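Local coordinates for protein thiosulfate sulfurtransferase (Pseudomonas aeruginosa, PDB 1YT8) that probably transfers sulfur from thiosulfate to cyanide, as a sulfurtransferase built from repeated rhodanese-like domains, at residues L53-R58 with Q81-L86; G74-A79 with V91-G96. All blocks are in the same frame, centred on the assembly; numbering follows the deposited sequence.

Contact 1. Residues L53-R58 with Q81-L86; sequences LEIHAR and QRLHDL. Unlike the reference sequence in segment 81-86: His84 (reference Leu).
Ile55 meets Leu83 and Leu86 where two helices of a rhodanese-like domain, 51-58 and 75-85, pack against each other beside the parallel sheet of this alpha/beta fold. The tight part is the aliphatic one. Ile55 CG1 lies 3.7 Å from Leu83 CD2, and the same leucine methyl also touches Ile55 CD1, so one methyl of Leu83 lies across the longer arm of the isoleucine, touching both of its carbons. That arm is put there by chi1 of Ile55 (-166°), which turns CG1 anti to the backbone N. The short branch of the isoleucine, CG2, serves a different partner: Ile55 CG2 stands 4.1 Å from Leu86 CD1, and the two leucines thus take separate arms of one isoleucine. Leu83 continues inward to Ile66 and Val68 of strand 66-69, which ties the helix pair to the sheet.

On the side of His56 the fit is looser and polar. No direct hydrogen bond links the two segments, and His56 CE1 comes no nearer than 4.2 Å to Leu86 O, which lies at the ring edge. Water 1 bridges this gap, so the backbone of Leu86 is joined to the imidazole through a solvent molecule. The other ring nitrogen, ND1, is hydrogen-bonded to the hydroxyl of Tyr88; with both nitrogens engaged, rotation of the ring is probably restricted. Ile55 CG2 also lies over one face of the imidazole, offset toward its rim, so this methyl borders both the apolar and the polar part. Water 1 sits in the ring plane, 2.9 Å from His56 NE2, and donates to Leu86 O at 3.0 Å.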
ATOM      1  N   LEU A  53     -10.478  -9.131   6.363  1.00 17.28           N
ATOM      2  CA  LEU A  53     -10.400  -7.721   6.728  1.00 17.95           C
ATOM      3  C   LEU A  53     -10.260  -6.760   5.549  1.00 17.99           C
ATOM      4  O   LEU A  53     -10.567  -5.574   5.678  1.00 18.61           O
ATOM      5  CB  LEU A  53      -9.225  -7.494   7.683  1.00 18.14           C
ATOM      6  CG  LEU A  53      -9.174  -8.281   8.994  1.00 22.11           C
ATOM      7  CD1 LEU A  53      -7.865  -7.975   9.715  1.00 23.69           C
ATOM      8  CD2 LEU A  53     -10.359  -7.918   9.866  1.00 24.46           C
ATOM      9  N   GLU A  54      -9.814  -7.263   4.403  1.00 16.83           N
ATOM     10  CA  GLU A  54      -9.604  -6.390   3.250  1.00 16.31           C
ATOM     11  C   GLU A  54     -10.295  -6.766   1.946  1.00 15.45           C
ATOM     12  O   GLU A  54     -10.419  -5.927   1.053  1.00 13.89           O
ATOM     13  CB  GLU A  54      -8.101  -6.270   2.970  1.00 16.76           C
ATOM     14  CG  GLU A  54      -7.289  -5.689   4.114  1.00 17.49           C
ATOM     15  CD  GLU A  54      -5.805  -5.586   3.788  1.00 18.50           C
ATOM     16  OE1 GLU A  54      -5.418  -5.873   2.635  1.00 18.20           O
ATOM     17  OE2 GLU A  54      -5.025  -5.210   4.685  1.00 18.62           O
ATOM     18  N   ILE A  55     -10.745  -8.009   1.829  1.00 15.70           N
ATOM     19  CA  ILE A  55     -11.361  -8.465   0.587  1.00 15.37           C
ATOM     20  C   ILE A  55     -12.521  -7.619   0.060  1.00 13.93           C
ATOM     21  O   ILE A  55     -12.578  -7.333  -1.136  1.00 14.57           O
ATOM     22  CB  ILE A  55     -11.800  -9.951   0.701  1.00 15.98           C
ATOM     23  CG1 ILE A  55     -12.127 -10.504  -0.689  1.00 15.25           C
ATOM     24  CG2 ILE A  55     -12.996 -10.087   1.643  1.00 15.58           C
ATOM     25  CD1 ILE A  55     -10.908 -10.630  -1.603  1.00 16.17           C
ATOM     26  N   HIS A  56     -13.432  -7.194   0.930  1.00 15.47           N
ATOM     27  CA  HIS A  56     -14.567  -6.403   0.463  1.00 16.67           C
ATOM     28  C   HIS A  56     -14.187  -5.023  -0.058  1.00 17.67           C
ATOM     29  O   HIS A  56     -14.940  -4.417  -0.821  1.00 17.82           O
ATOM     30  CB  HIS A  56     -15.628  -6.276   1.558  1.00 17.76           C
ATOM     31  CG  HIS A  56     -16.348  -7.557   1.839  1.00 18.59           C
ATOM     32  ND1 HIS A  56     -16.508  -8.539   0.885  1.00 18.97           N
ATOM     33  CD2 HIS A  56     -16.972  -8.008   2.953  1.00 20.59           C
ATOM     34  CE1 HIS A  56     -17.198  -9.541   1.399  1.00 20.21           C
ATOM     35  NE2 HIS A  56     -17.493  -9.245   2.652  1.00 20.95           N
ATOM     36  N   ALA A  57     -13.021  -4.530   0.343  1.00 17.01           N
ATOM     37  CA  ALA A  57     -12.567  -3.226  -0.118  1.00 15.89           C
ATOM     38  C   ALA A  57     -11.709  -3.362  -1.376  1.00 15.00           C
ATOM     39  O   ALA A  57     -11.834  -2.570  -2.307  1.00 16.10           O
ATOM     40  CB  ALA A  57     -11.770  -2.522   0.984  1.00 15.24           C
ATOM     41  N   ARG A  58     -10.849  -4.375  -1.410  1.00 14.26           N
ATOM     42  CA  ARG A  58      -9.962  -4.577  -2.556  1.00 14.75           C
ATOM     43  C   ARG A  58     -10.614  -5.294  -3.742  1.00 13.79           C
ATOM     44  O   ARG A  58     -10.191  -5.121  -4.884  1.00 14.12           O
ATOM     45  CB  ARG A  58      -8.701  -5.318  -2.096  1.00 16.85           C
ATOM     46  CG  ARG A  58      -7.943  -4.546  -1.021  1.00 18.33           C
ATOM     47  CD  ARG A  58      -6.754  -5.306  -0.477  1.00 17.18           C
ATOM     48  NE  ARG A  58      -5.677  -5.440  -1.451  1.00 17.92           N
ATOM     49  CZ  ARG A  58      -4.521  -6.037  -1.188  1.00 19.83           C
ATOM     50  NH1 ARG A  58      -4.305  -6.546   0.019  1.00 19.21           N
ATOM     51  NH2 ARG A  58      -3.587  -6.132  -2.126  1.00 18.79           N
ATOM     52  N   GLN A  81     -12.084 -21.410  -0.305  1.00 18.19           N
ATOM     53  CA  GLN A  81     -13.290 -21.804   0.418  1.00 18.20           C
ATOM     54  C   GLN A  81     -13.881 -20.645   1.214  1.00 17.78           C
ATOM     55  O   GLN A  81     -15.091 -20.422   1.203  1.00 18.16           O
ATOM     56  CB  GLN A  81     -12.984 -22.961   1.374  1.00 20.85           C
ATOM     57  CG  GLN A  81     -14.202 -23.486   2.125  1.00 22.33           C
ATOM     58  CD  GLN A  81     -15.267 -24.036   1.190  1.00 27.23           C
ATOM     59  OE1 GLN A  81     -14.984 -24.886   0.344  1.00 28.91           O
ATOM     60  NE2 GLN A  81     -16.499 -23.555   1.339  1.00 28.08           N
ATOM     61  N   ARG A  82     -13.027 -19.912   1.918  1.00 16.93           N
ATOM     62  CA  ARG A  82     -13.504 -18.794   2.713  1.00 16.26           C
ATOM     63  C   ARG A  82     -14.115 -17.735   1.820  1.00 13.77           C
ATOM     64  O   ARG A  82     -15.095 -17.094   2.188  1.00 15.71           O
ATOM     65  CB  ARG A  82     -12.365 -18.219   3.552  1.00 17.66           C
ATOM     66  CG  ARG A  82     -11.998 -19.157   4.689  1.00 19.91           C
ATOM     67  CD  ARG A  82     -10.819 -18.677   5.510  1.00 19.75           C
ATOM     68  NE  ARG A  82     -10.522 -19.632   6.576  1.00 18.95           N
ATOM     69  CZ  ARG A  82      -9.456 -19.573   7.364  1.00 20.98           C
ATOM     70  NH1 ARG A  82      -8.567 -18.597   7.218  1.00 19.13           N
ATOM     71  NH2 ARG A  82      -9.277 -20.499   8.299  1.00 19.95           N
ATOM     72  N   LEU A  83     -13.548 -17.557   0.632  1.00 16.27           N
ATOM     73  CA  LEU A  83     -14.094 -16.571  -0.296  1.00 15.69           C
ATOM     74  C   LEU A  83     -15.470 -17.037  -0.763  1.00 16.92           C
ATOM     75  O   LEU A  83     -16.391 -16.236  -0.891  1.00 16.00           O
ATOM     76  CB  LEU A  83     -13.160 -16.377  -1.489  1.00 15.74           C
ATOM     77  CG  LEU A  83     -11.863 -15.625  -1.191  1.00 16.46           C
ATOM     78  CD1 LEU A  83     -10.867 -15.780  -2.344  1.00 17.46           C
ATOM     79  CD2 LEU A  83     -12.197 -14.160  -0.969  1.00 15.40           C
ATOM     80  N   HIS A  84     -15.628 -18.324  -1.019  1.00 18.14           N
ATOM     81  CA  HIS A  84     -16.927 -18.804  -1.442  1.00 19.22           C
ATOM     82  C   HIS A  84     -17.964 -18.543  -0.358  1.00 20.01           C
ATOM     83  O   HIS A  84     -19.063 -18.067  -0.625  1.00 20.10           O
ATOM     84  CB  HIS A  84     -16.852 -20.296  -1.763  1.00 19.97           C
ATOM     85  CG  HIS A  84     -18.193 -20.903  -2.090  1.00 20.88           C
ATOM     86  ND1 HIS A  84     -18.740 -20.864  -3.356  1.00 24.09           N
ATOM     87  CD2 HIS A  84     -19.150 -21.438  -1.293  1.00 21.80           C
ATOM     88  CE1 HIS A  84     -19.974 -21.341  -3.327  1.00 24.68           C
ATOM     89  NE2 HIS A  84     -20.248 -21.697  -2.082  1.00 23.14           N
ATOM     90  N   ASP A  85     -17.591 -18.855   0.872  1.00 21.96           N
ATOM     91  CA  ASP A  85     -18.464 -18.638   2.017  1.00 22.13           C
ATOM     92  C   ASP A  85     -18.747 -17.153   2.294  1.00 22.39           C
ATOM     93  O   ASP A  85     -19.734 -16.808   2.949  1.00 22.02           O
ATOM     94  CB  ASP A  85     -17.868 -19.316   3.249  1.00 26.24           C
ATOM     95  CG  ASP A  85     -17.785 -20.825   3.085  1.00 29.57           C
ATOM     96  OD1 ASP A  85     -18.733 -21.421   2.526  1.00 32.46           O
ATOM     97  OD2 ASP A  85     -16.779 -21.427   3.505  1.00 32.10           O
ATOM     98  N   LEU A  86     -17.885 -16.274   1.791  1.00 21.71           N
ATOM     99  CA  LEU A  86     -18.094 -14.837   1.974  1.00 19.83           C
ATOM    100  C   LEU A  86     -18.997 -14.274   0.881  1.00 19.60           C
ATOM    101  O   LEU A  86     -19.354 -13.096   0.900  1.00 20.66           O
ATOM    102  CB  LEU A  86     -16.760 -14.075   1.987  1.00 20.55           C
ATOM    103  CG  LEU A  86     -15.908 -14.277   3.245  1.00 23.11           C
ATOM    104  CD1 LEU A  86     -14.566 -13.590   3.079  1.00 24.68           C
ATOM    105  CD2 LEU A  86     -16.653 -13.735   4.455  1.00 24.10           C
TER
HETATM  106  O   HOH W   1     -19.493 -11.210   3.185  1.00 27.36           O

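Contact 2. Residues G74-A79 with V91-G96; sequences GLAPVA and VALLDG
A chi1 of -59° sets Leu93 CG beside its own backbone N, and a chi2 of 172° sends CD1 anti to CA, leaving CD2 as the methyl that meets the first turn of helix 75-85, where Ala76 offers both its side chain and its backbone. CD2 lies 3.9 Å from Ala76 CB, an apolar contact between methyls, and 3.6 Å from Ala76 O. It also approaches Pro77 N at 3.9 Å, so this single methyl spans the Ala76-Pro77 peptide link. The backbones come close here, with the CA atoms of Ala76 and Leu93 6.7 Å apart, which is consistent with the small side chain of Ala76. Strand 66-69, helix 75-85 and strand 91-94 form a beta-alpha-beta unit of the rhodanese-like domain, and this contact packs the start of its helix onto its second strand. Leu93 also touches Val68 on the first strand and Ala80 one turn further along the helix. At the start of the helix Asp70 OD2 accepts a hydrogen bond from Ala76 N. Pro77 turns its CB away from the strand and lies at the exposed margin, whereas the methyl of Ala76 is buried and directed at Leu93.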
ATOM      1  N   GLY A  74      -0.634 -24.933   0.944  1.00 18.65           N
ATOM      2  CA  GLY A  74      -1.975 -25.379   1.279  1.00 16.70           C
ATOM      3  C   GLY A  74      -2.842 -24.226   1.756  1.00 17.38           C
ATOM      4  O   GLY A  74      -3.902 -24.432   2.351  1.00 17.13           O
ATOM      5  N   LEU A  75      -2.384 -23.004   1.495  1.00 16.28           N
ATOM      6  CA  LEU A  75      -3.115 -21.803   1.884  1.00 15.82           C
ATOM      7  C   LEU A  75      -4.192 -21.458   0.853  1.00 14.79           C
ATOM      8  O   LEU A  75      -5.288 -21.029   1.206  1.00 13.63           O
ATOM      9  CB  LEU A  75      -2.153 -20.615   2.011  1.00 14.98           C
ATOM     10  CG  LEU A  75      -1.044 -20.649   3.072  1.00 16.91           C
ATOM     11  CD1 LEU A  75      -0.174 -19.405   2.945  1.00 17.93           C
ATOM     12  CD2 LEU A  75      -1.659 -20.715   4.458  1.00 17.27           C
ATOM     13  N   ALA A  76      -3.870 -21.646  -0.423  1.00 16.11           N
ATOM     14  CA  ALA A  76      -4.803 -21.323  -1.502  1.00 16.17           C
ATOM     15  C   ALA A  76      -6.173 -21.996  -1.387  1.00 16.28           C
ATOM     16  O   ALA A  76      -7.206 -21.328  -1.461  1.00 15.16           O
ATOM     17  CB  ALA A  76      -4.162 -21.641  -2.854  1.00 17.56           C
ATOM     18  N   PRO A  77      -6.209 -23.326  -1.212  1.00 16.54           N
ATOM     19  CA  PRO A  77      -7.518 -23.974  -1.098  1.00 17.58           C
ATOM     20  C   PRO A  77      -8.373 -23.452   0.060  1.00 16.99           C
ATOM     21  O   PRO A  77      -9.593 -23.374  -0.059  1.00 17.72           O
ATOM     22  CB  PRO A  77      -7.167 -25.461  -0.965  1.00 18.64           C
ATOM     23  CG  PRO A  77      -5.763 -25.441  -0.413  1.00 22.06           C
ATOM     24  CD  PRO A  77      -5.125 -24.319  -1.180  1.00 16.72           C
ATOM     25  N   VAL A  78      -7.735 -23.092   1.171  1.00 16.57           N
ATOM     26  CA  VAL A  78      -8.455 -22.559   2.326  1.00 16.05           C
ATOM     27  C   VAL A  78      -9.002 -21.176   1.971  1.00 16.59           C
ATOM     28  O   VAL A  78     -10.151 -20.844   2.280  1.00 14.83           O
ATOM     29  CB  VAL A  78      -7.525 -22.446   3.564  1.00 15.69           C
ATOM     30  CG1 VAL A  78      -8.261 -21.784   4.728  1.00 15.90           C
ATOM     31  CG2 VAL A  78      -7.045 -23.831   3.972  1.00 15.74           C
ATOM     32  N   ALA A  79      -8.175 -20.372   1.313  1.00 14.20           N
ATOM     33  CA  ALA A  79      -8.585 -19.035   0.906  1.00 14.14           C
ATOM     34  C   ALA A  79      -9.780 -19.113  -0.043  1.00 13.39           C
ATOM     35  O   ALA A  79     -10.743 -18.358   0.092  1.00 14.14           O
ATOM     36  CB  ALA A  79      -7.423 -18.323   0.229  1.00 15.82           C
ATOM     37  N   VAL A  91     -14.542 -18.017  -7.986  1.00 16.23           N
ATOM     38  CA  VAL A  91     -13.238 -18.232  -7.381  1.00 16.94           C
ATOM     39  C   VAL A  91     -12.537 -19.442  -7.980  1.00 16.48           C
ATOM     40  O   VAL A  91     -13.164 -20.466  -8.256  1.00 17.55           O
ATOM     41  CB  VAL A  91     -13.376 -18.445  -5.859  1.00 16.65           C
ATOM     42  CG1 VAL A  91     -12.003 -18.518  -5.219  1.00 17.61           C
ATOM     43  CG2 VAL A  91     -14.189 -17.319  -5.248  1.00 17.58           C
ATOM     44  N   ALA A  92     -11.231 -19.320  -8.180  1.00 15.77           N
ATOM     45  CA  ALA A  92     -10.448 -20.412  -8.735  1.00 16.24           C
ATOM     46  C   ALA A  92      -9.046 -20.451  -8.148  1.00 16.96           C
ATOM     47  O   ALA A  92      -8.575 -19.474  -7.562  1.00 14.89           O
ATOM     48  CB  ALA A  92     -10.366 -20.276 -10.248  1.00 17.32           C
ATOM     49  N   LEU A  93      -8.391 -21.596  -8.303  1.00 16.74           N
ATOM     50  CA  LEU A  93      -7.024 -21.783  -7.836  1.00 18.30           C
ATOM     51  C   LEU A  93      -6.158 -21.699  -9.084  1.00 17.92           C
ATOM     52  O   LEU A  93      -6.568 -22.164 -10.145  1.00 18.58           O
ATOM     53  CB  LEU A  93      -6.854 -23.169  -7.211  1.00 20.35           C
ATOM     54  CG  LEU A  93      -7.738 -23.545  -6.022  1.00 21.62           C
ATOM     55  CD1 LEU A  93      -7.545 -25.025  -5.690  1.00 21.08           C
ATOM     56  CD2 LEU A  93      -7.386 -22.676  -4.830  1.00 19.73           C
ATOM     57  N   LEU A  94      -4.978 -21.099  -8.965  1.00 16.02           N
ATOM     58  CA  LEU A  94      -4.064 -20.998 -10.099  1.00 16.17           C
ATOM     59  C   LEU A  94      -3.421 -22.367 -10.290  1.00 18.87           C
ATOM     60  O   LEU A  94      -2.834 -22.916  -9.358  1.00 18.02           O
ATOM     61  CB  LEU A  94      -2.973 -19.962  -9.825  1.00 17.29           C
ATOM     62  CG  LEU A  94      -1.881 -19.834 -10.894  1.00 17.57           C
ATOM     63  CD1 LEU A  94      -2.480 -19.293 -12.183  1.00 16.69           C
ATOM     64  CD2 LEU A  94      -0.784 -18.910 -10.395  1.00 16.06           C
ATOM     65  N   ASP A  95      -3.530 -22.913 -11.494  1.00 18.38           N
ATOM     66  CA  ASP A  95      -2.969 -24.224 -11.793  1.00 19.45           C
ATOM     67  C   ASP A  95      -1.474 -24.299 -11.482  1.00 18.95           C
ATOM     68  O   ASP A  95      -0.668 -23.573 -12.064  1.00 20.28           O
ATOM     69  CB  ASP A  95      -3.217 -24.565 -13.264  1.00 22.11           C
ATOM     70  CG  ASP A  95      -2.753 -25.958 -13.627  1.00 24.59           C
ATOM     71  OD1 ASP A  95      -3.193 -26.921 -12.970  1.00 25.84           O
ATOM     72  OD2 ASP A  95      -1.952 -26.090 -14.574  1.00 27.72           O
ATOM     73  N   GLY A  96      -1.115 -25.180 -10.552  1.00 18.86           N
ATOM     74  CA  GLY A  96       0.280 -25.346 -10.178  1.00 18.95           C
ATOM     75  C   GLY A  96       0.820 -24.278  -9.244  1.00 18.16           C
ATOM     76  O   GLY A  96       1.992 -24.313  -8.865  1.00 17.49           O
TER

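The centres of contacts 1 and 2 lie 14 Å apart, and both use helix 75-85: contact 2 its first turns, contact 1 its last. Along the chain the segments alternate, 53-58, 74-79, 81-86 and 91-96, so the two contacts cross. All four belong to one rhodanese-like domain, built on a five-stranded parallel sheet of order 1-5-4-2-3 in which strand 91-94 lies next to strand 66-69. The shared helix is thereby packed on strand 91-94 near its start and on helix 51-58 near its end. The contacts meet directly where Leu83 CB lies 4.0 Å from Val91 CG2, making the packing continuous between them. The sulfite pocket seen at Cys193 to Arg198 and Gln312 involves none of these segments.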